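Local coordinates for FACT complex subunit SPT16 (Ashbya gossypii, PDB 6A8M), which probably acts within the FACT complex as a histone chaperone that reorganizes nucleosomes during transcription, replication and repair, this chain being its N-terminal part with the M24 peptidase-like domain, at residues L357-T362 and L399-L404; C286-S290 and Y413-L417. All blocks are in the same frame, centred on the assembly; numbering follows the deposited sequence.

Contact 1: residues L357-T362 and L399-L404; sequences LSAGFT and LGFNNL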
ATOM      1  N   LEU A 357      26.292   3.139 -13.725  1.00 16.05           N
ATOM      2  CA  LEU A 357      25.155   2.712 -12.908  1.00 15.12           C
ATOM      3  C   LEU A 357      23.905   2.392 -13.726  1.00 15.82           C
ATOM      4  O   LEU A 357      22.892   1.979 -13.145  1.00 15.69           O
ATOM      5  CB  LEU A 357      24.813   3.798 -11.882  1.00 16.28           C
ATOM      6  CG  LEU A 357      25.888   4.157 -10.855  1.00 18.53           C
ATOM      7  CD1 LEU A 357      25.315   5.144  -9.805  1.00 16.48           C
ATOM      8  CD2 LEU A 357      26.437   2.899 -10.206  1.00 18.11           C
ATOM      9  N   SER A 358      23.943   2.573 -15.052  1.00 15.46           N
ATOM     10  CA  SER A 358      22.743   2.355 -15.861  1.00 16.28           C
ATOM     11  C   SER A 358      22.271   0.907 -15.786  1.00 15.40           C
ATOM     12  O   SER A 358      21.061   0.649 -15.690  1.00 15.08           O
ATOM     13  CB  SER A 358      22.995   2.746 -17.314  1.00 19.19           C
ATOM     14  OG  SER A 358      23.172   4.159 -17.412  1.00 20.42           O
ATOM     15  N   ALA A 359      23.207  -0.043 -15.839  1.00 15.64           N
ATOM     16  CA  ALA A 359      22.835  -1.456 -15.939  1.00 16.80           C
ATOM     17  C   ALA A 359      22.248  -1.968 -14.638  1.00 16.38           C
ATOM     18  O   ALA A 359      21.353  -2.825 -14.646  1.00 16.99           O
ATOM     19  CB  ALA A 359      24.052  -2.293 -16.311  1.00 18.23           C
ATOM     20  N   GLY A 360      22.774  -1.486 -13.516  1.00 14.95           N
ATOM     21  CA  GLY A 360      22.363  -1.967 -12.208  1.00 15.19           C
ATOM     22  C   GLY A 360      21.131  -1.305 -11.646  1.00 15.09           C
ATOM     23  O   GLY A 360      20.631  -1.737 -10.605  1.00 13.68           O
ATOM     24  N   PHE A 361      20.618  -0.293 -12.326  1.00 13.25           N
ATOM     25  CA  PHE A 361      19.443   0.437 -11.856  1.00 13.98           C
ATOM     26  C   PHE A 361      18.215  -0.469 -11.846  1.00 14.50           C
ATOM     27  O   PHE A 361      17.994  -1.251 -12.785  1.00 16.89           O
ATOM     28  CB  PHE A 361      19.213   1.619 -12.797  1.00 15.32           C
ATOM     29  CG  PHE A 361      18.173   2.609 -12.350  1.00 14.84           C
ATOM     30  CD1 PHE A 361      18.145   3.103 -11.048  1.00 15.13           C
ATOM     31  CD2 PHE A 361      17.286   3.138 -13.286  1.00 16.28           C
ATOM     32  CE1 PHE A 361      17.198   4.086 -10.682  1.00 14.75           C
ATOM     33  CE2 PHE A 361      16.338   4.091 -12.923  1.00 15.45           C
ATOM     34  CZ  PHE A 361      16.306   4.574 -11.632  1.00 15.33           C
ATOM     35  N   THR A 362      17.433  -0.365 -10.763  1.00 17.98           N
ATOM     36  CA  THR A 362      16.113  -0.970 -10.687  1.00 20.73           C
ATOM     37  C   THR A 362      15.293  -0.592 -11.919  1.00 17.35           C
ATOM     38  O   THR A 362      15.447   0.502 -12.468  1.00 19.04           O
ATOM     39  CB  THR A 362      15.420  -0.513  -9.383  1.00 21.77           C
ATOM     40  OG1 THR A 362      15.450   0.928  -9.248  1.00 27.33           O
ATOM     41  CG2 THR A 362      16.146  -1.097  -8.170  1.00 21.16           C
ATOM     42  N   LEU A 399      14.346   3.716  -5.179  1.00 12.11           N
ATOM     43  CA  LEU A 399      15.277   3.430  -6.253  1.00 15.77           C
ATOM     44  C   LEU A 399      16.495   2.706  -5.725  1.00 16.20           C
ATOM     45  O   LEU A 399      16.881   2.843  -4.569  1.00 13.71           O
ATOM     46  CB  LEU A 399      15.709   4.671  -7.009  1.00 22.57           C
ATOM     47  CG  LEU A 399      15.858   5.994  -6.283  1.00 24.69           C
ATOM     48  CD1 LEU A 399      16.883   6.844  -6.975  1.00 29.80           C
ATOM     49  CD2 LEU A 399      14.537   6.708  -6.312  1.00 25.81           C
ATOM     50  N   GLY A 400      17.094   1.926  -6.604  1.00 19.31           N
ATOM     51  CA  GLY A 400      18.164   1.050  -6.181  1.00 24.46           C
ATOM     52  C   GLY A 400      19.105   0.781  -7.326  1.00 21.85           C
ATOM     53  O   GLY A 400      18.737   0.900  -8.499  1.00 18.69           O
ATOM     54  N   PHE A 401      20.345   0.454  -6.960  1.00 19.58           N
ATOM     55  CA  PHE A 401      21.361  -0.008  -7.896  1.00 16.15           C
ATOM     56  C   PHE A 401      21.930  -1.295  -7.313  1.00 15.80           C
ATOM     57  O   PHE A 401      22.279  -1.329  -6.128  1.00 14.46           O
ATOM     58  CB  PHE A 401      22.464   1.033  -8.083  1.00 15.05           C
ATOM     59  CG  PHE A 401      21.976   2.335  -8.658  1.00 16.67           C
ATOM     60  CD1 PHE A 401      21.872   2.498 -10.023  1.00 14.05           C
ATOM     61  CD2 PHE A 401      21.607   3.391  -7.828  1.00 20.68           C
ATOM     62  CE1 PHE A 401      21.409   3.698 -10.567  1.00 15.64           C
ATOM     63  CE2 PHE A 401      21.143   4.595  -8.369  1.00 21.85           C
ATOM     64  CZ  PHE A 401      21.040   4.741  -9.735  1.00 19.63           C
ATOM     65  N   ASN A 402      22.012  -2.347  -8.120  1.00 14.15           N
ATOM     66  CA  ASN A 402      22.497  -3.624  -7.613  1.00 14.07           C
ATOM     67  C   ASN A 402      23.700  -4.073  -8.434  1.00 15.96           C
ATOM     68  O   ASN A 402      24.008  -3.518  -9.497  1.00 19.23           O
ATOM     69  CB  ASN A 402      21.377  -4.674  -7.620  1.00 15.58           C
ATOM     70  CG  ASN A 402      21.629  -5.845  -6.641  1.00 16.75           C
ATOM     71  OD1 ASN A 402      22.654  -5.907  -5.957  1.00 14.98           O
ATOM     72  ND2 ASN A 402      20.672  -6.763  -6.573  1.00 16.52           N
ATOM     73  N   ASN A 403      24.417  -5.057  -7.894  1.00 14.72           N
ATOM     74  CA  ASN A 403      25.496  -5.722  -8.635  1.00 16.48           C
ATOM     75  C   ASN A 403      26.615  -4.744  -8.983  1.00 16.85           C
ATOM     76  O   ASN A 403      27.159  -4.747 -10.094  1.00 21.11           O
ATOM     77  CB  ASN A 403      24.958  -6.412  -9.894  1.00 20.12           C
ATOM     78  CG  ASN A 403      23.932  -7.481  -9.571  1.00 24.63           C
ATOM     79  OD1 ASN A 403      24.269  -8.498  -8.983  1.00 29.83           O
ATOM     80  ND2 ASN A 403      22.679  -7.261  -9.969  1.00 21.79           N
ATOM     81  N   LEU A 404      26.975  -3.915  -8.020  1.00 16.81           N
ATOM     82  CA  LEU A 404      28.119  -3.030  -8.138  1.00 18.09           C
ATOM     83  C   LEU A 404      29.311  -3.650  -7.425  1.00 18.92           C
ATOM     84  O   LEU A 404      29.154  -4.433  -6.488  1.00 17.49           O
ATOM     85  CB  LEU A 404      27.802  -1.662  -7.533  1.00 16.53           C
ATOM     86  CG  LEU A 404      26.530  -1.037  -8.105  1.00 18.43           C
ATOM     87  CD1 LEU A 404      26.262   0.300  -7.441  1.00 18.24           C
ATOM     88  CD2 LEU A 404      26.721  -0.893  -9.619  1.00 18.67           C
TER
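Leu357 and Phe361 together wrap the ring of Phe401, the residue most covered in this contact between strand 399-404 and the loop 357-362, which leads from helix 339-353 into strand 364-368 of the M24 peptidase-like domain. Leu357 lays CD1 over one ring face, 4.2 Å from the centroid and almost on the ring normal, a CH-pi contact, while its other methyl, CD2, turns to Leu404 CD1 at 3.8 Å. Phe361 is set differently: with CG anti to the backbone N (chi1 -171°), its ring runs beside that of Phe401, planes 30° apart and slid until they barely overlap, and Phe361 CD1 comes to 3.4 Å from Phe401 CE1. The backbones hold this register through a single bridge between Phe361 and Phe401. Asn402 N donates to Gly360 O (2.9 Å), and Thr362 N donates to Gly400 O (2.9 Å) in a nearly straight bond. Lacking a side chain, Gly360 lets its CA approach Asn402 O. Thr362 adds a longer bond, its OG1 accepting Gly400 N at 3.3 Å while donating to the carbonyl of Asn364. A valine here would probably leave both Gly400 N and Asn364 O without the hydroxyl they share. The ring of Tyr343 meets that of Phe361, and its hydroxyl bonds Thr362 O. The loop thus reads as a worked case of divided labour: a short polar bridge fixes the backbone alignment, and an apolar cluster between the loop, the strand and helices 312-332 and 339-353 joins the loop to the sheet.

Contact 2: residues C286-S290 and Y413-L417; sequences CILAS and YALQL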
ATOM      1  N   CYS A 286      28.388  -1.067   2.050  1.00 15.60           N
ATOM      2  CA  CYS A 286      26.991  -0.638   2.025  1.00 14.49           C
ATOM      3  C   CYS A 286      26.066  -1.637   2.725  1.00 16.45           C
ATOM      4  O   CYS A 286      26.181  -2.857   2.542  1.00 16.04           O
ATOM      5  CB  CYS A 286      26.516  -0.419   0.582  1.00 15.77           C
ATOM      6  SG  CYS A 286      27.454   0.848  -0.303  1.00 17.85           S
ATOM      7  N   ILE A 287      25.147  -1.107   3.535  1.00 16.50           N
ATOM      8  CA  ILE A 287      24.111  -1.897   4.191  1.00 14.32           C
ATOM      9  C   ILE A 287      22.759  -1.268   3.877  1.00 12.32           C
ATOM     10  O   ILE A 287      22.568  -0.062   4.086  1.00 14.03           O
ATOM     11  CB  ILE A 287      24.338  -1.978   5.707  1.00 14.41           C
ATOM     12  CG1 ILE A 287      25.722  -2.581   5.970  1.00 14.28           C
ATOM     13  CG2 ILE A 287      23.200  -2.764   6.386  1.00 13.14           C
ATOM     14  CD1 ILE A 287      26.131  -2.563   7.419  1.00 13.83           C
ATOM     15  N   LEU A 288      21.833  -2.074   3.360  1.00 11.93           N
ATOM     16  CA  LEU A 288      20.522  -1.596   2.950  1.00 12.35           C
ATOM     17  C   LEU A 288      19.489  -1.897   4.024  1.00 13.56           C
ATOM     18  O   LEU A 288      19.439  -3.009   4.568  1.00 13.57           O
ATOM     19  CB  LEU A 288      20.080  -2.254   1.643  1.00 14.68           C
ATOM     20  CG  LEU A 288      21.068  -2.196   0.470  1.00 15.37           C
ATOM     21  CD1 LEU A 288      20.378  -2.752  -0.770  1.00 15.53           C
ATOM     22  CD2 LEU A 288      21.599  -0.801   0.213  1.00 14.98           C
ATOM     23  N   ALA A 289      18.633  -0.918   4.295  1.00 12.17           N
ATOM     24  CA  ALA A 289      17.554  -1.111   5.249  1.00 12.22           C
ATOM     25  C   ALA A 289      16.267  -0.525   4.699  1.00 12.88           C
ATOM     26  O   ALA A 289      16.289   0.517   4.035  1.00 12.08           O
ATOM     27  CB  ALA A 289      17.893  -0.457   6.589  1.00 12.36           C
ATOM     28  N   SER A 290      15.154  -1.213   4.959  1.00 11.73           N
ATOM     29  CA  SER A 290      13.840  -0.754   4.512  1.00 10.40           C
ATOM     30  C   SER A 290      12.811  -1.049   5.589  1.00 12.54           C
ATOM     31  O   SER A 290      12.758  -2.164   6.111  1.00 12.81           O
ATOM     32  CB  SER A 290      13.376  -1.453   3.222  1.00 13.61           C
ATOM     33  OG  SER A 290      14.248  -1.244   2.129  1.00 14.72           O
ATOM     34  N   TYR A 413      28.734  -4.229  -3.562  1.00 15.16           N
ATOM     35  CA  TYR A 413      27.829  -3.351  -2.834  1.00 13.10           C
ATOM     36  C   TYR A 413      26.583  -3.067  -3.660  1.00 13.54           C
ATOM     37  O   TYR A 413      26.425  -3.542  -4.787  1.00 15.29           O
ATOM     38  CB  TYR A 413      28.518  -2.053  -2.407  1.00 14.13           C
ATOM     39  CG  TYR A 413      28.923  -1.077  -3.493  1.00 15.41           C
ATOM     40  CD1 TYR A 413      30.118  -1.238  -4.195  1.00 17.02           C
ATOM     41  CD2 TYR A 413      28.150   0.057  -3.747  1.00 17.32           C
ATOM     42  CE1 TYR A 413      30.507  -0.297  -5.167  1.00 18.43           C
ATOM     43  CE2 TYR A 413      28.521   0.990  -4.708  1.00 17.36           C
ATOM     44  CZ  TYR A 413      29.690   0.811  -5.406  1.00 19.44           C
ATOM     45  OH  TYR A 413      30.052   1.753  -6.347  1.00 20.02           O
ATOM     46  N   ALA A 414      25.662  -2.344  -3.041  1.00 14.13           N
ATOM     47  CA  ALA A 414      24.395  -1.988  -3.655  1.00 11.90           C
ATOM     48  C   ALA A 414      23.949  -0.723  -2.955  1.00 12.16           C
ATOM     49  O   ALA A 414      24.468  -0.370  -1.890  1.00 15.03           O
ATOM     50  CB  ALA A 414      23.345  -3.107  -3.533  1.00 11.74           C
ATOM     51  N   LEU A 415      23.013  -0.025  -3.575  1.00 12.74           N
ATOM     52  CA  LEU A 415      22.530   1.241  -3.042  1.00 12.16           C
ATOM     53  C   LEU A 415      21.022   1.266  -3.139  1.00 13.71           C
ATOM     54  O   LEU A 415      20.454   0.852  -4.152  1.00 14.81           O
ATOM     55  CB  LEU A 415      23.092   2.457  -3.819  1.00 14.81           C
ATOM     56  CG  LEU A 415      24.619   2.550  -3.846  1.00 18.48           C
ATOM     57  CD1 LEU A 415      25.075   3.623  -4.836  1.00 21.67           C
ATOM     58  CD2 LEU A 415      25.165   2.848  -2.445  1.00 17.86           C
ATOM     59  N   GLN A 416      20.369   1.808  -2.117  1.00 12.80           N
ATOM     60  CA  GLN A 416      18.926   1.893  -2.197  1.00 11.66           C
ATOM     61  C   GLN A 416      18.431   3.034  -1.323  1.00 13.95           C
ATOM     62  O   GLN A 416      18.857   3.178  -0.179  1.00 16.58           O
ATOM     63  CB  GLN A 416      18.276   0.567  -1.785  1.00 13.41           C
ATOM     64  CG  GLN A 416      16.777   0.575  -1.921  1.00 16.27           C
ATOM     65  CD  GLN A 416      16.204  -0.807  -1.801  1.00 16.58           C
ATOM     66  OE1 GLN A 416      16.390  -1.490  -0.767  1.00 17.48           O
ATOM     67  NE2 GLN A 416      15.542  -1.255  -2.858  1.00 17.70           N
ATOM     68  N   LEU A 417      17.502   3.819  -1.860  1.00 14.17           N
ATOM     69  CA  LEU A 417      16.930   4.938  -1.127  1.00 12.54           C
ATOM     70  C   LEU A 417      15.448   4.985  -1.447  1.00 11.13           C
ATOM     71  O   LEU A 417      15.084   4.902  -2.620  1.00 13.29           O
ATOM     72  CB  LEU A 417      17.601   6.247  -1.563  1.00 15.51           C
ATOM     73  CG  LEU A 417      17.268   7.518  -0.798  1.00 18.12           C
ATOM     74  CD1 LEU A 417      17.814   7.417   0.632  1.00 19.55           C
ATOM     75  CD2 LEU A 417      17.842   8.731  -1.524  1.00 18.82           C
TER
HETATM   76  O   HOH W   1      17.556   0.280   1.327  1.00 21.59           O
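Two first torsions bring Cys286 and Tyr413 together: the sulfur, beside its own backbone N and anti to the carbonyl carbon (chi1 -60°), is directed across at the facing strand, while the tyrosine CG, between backbone N and carbonyl carbon (chi1 68°), brings ring atom CD2 alongside it. Cys286 SG lies 3.6 Å from Tyr413 CD2, obliquely to the ring, in a sulfur-aromatic contact, and also touches Leu415 CD2 at 3.7 Å. The tyrosine hydroxyl leads elsewhere, to Asn317 on helix 312-332. Further along, Leu288 points its branched end at the facing strand: CD2 lies 3.6 Å from Ala414 O, while CD1 packs on Ala414 CB at 4.1 Å and on the start of the Gln416 side chain, which it crosses at about a right angle. No direct hydrogen bond joins the segments, whose strands run at 38° to each other and approach to 6.4 Å; they belong to two different sheets packed together, consistent with the pita-bread fold of the M24 family. A water lies 3.0 Å from both Ala289 O and Gln416 OE1, though it has more acceptors nearby than protons to give. Ser290 OG is close to that amide oxygen but bonds to Ser303 on the neighbouring strand 298-308. Ala414 O, buried against Cys286 CB, has no polar partner in the model. The interface thus combines sulfur, methyl and methylene packing at one end with a water between polar groups at the other, and is likely to pay some polar cost at Ala414.

One segment of each contact, 399-404 and 413-417, lies on neighbouring strands of one antiparallel sheet; the centres of the contacts are about 11 Å apart. These two strands pair through probable hydrogen bonds from Phe401 N to Leu415 O (2.8 Å) and from Leu399 N to Leu417 O (2.9 Å), and Ala414 CB packs near Phe401 O. The single bridge of contact 1 adds the loop, which runs on into strand 364-368 of the same sheet, on the other side of strand 394-405, whereas contact 2 stacks this sheet on the second one. Helix 312-332 is common ground, touched by side chains of both contacts. Both belong to the M24 peptidase-like domain; neither includes a metal or ligand.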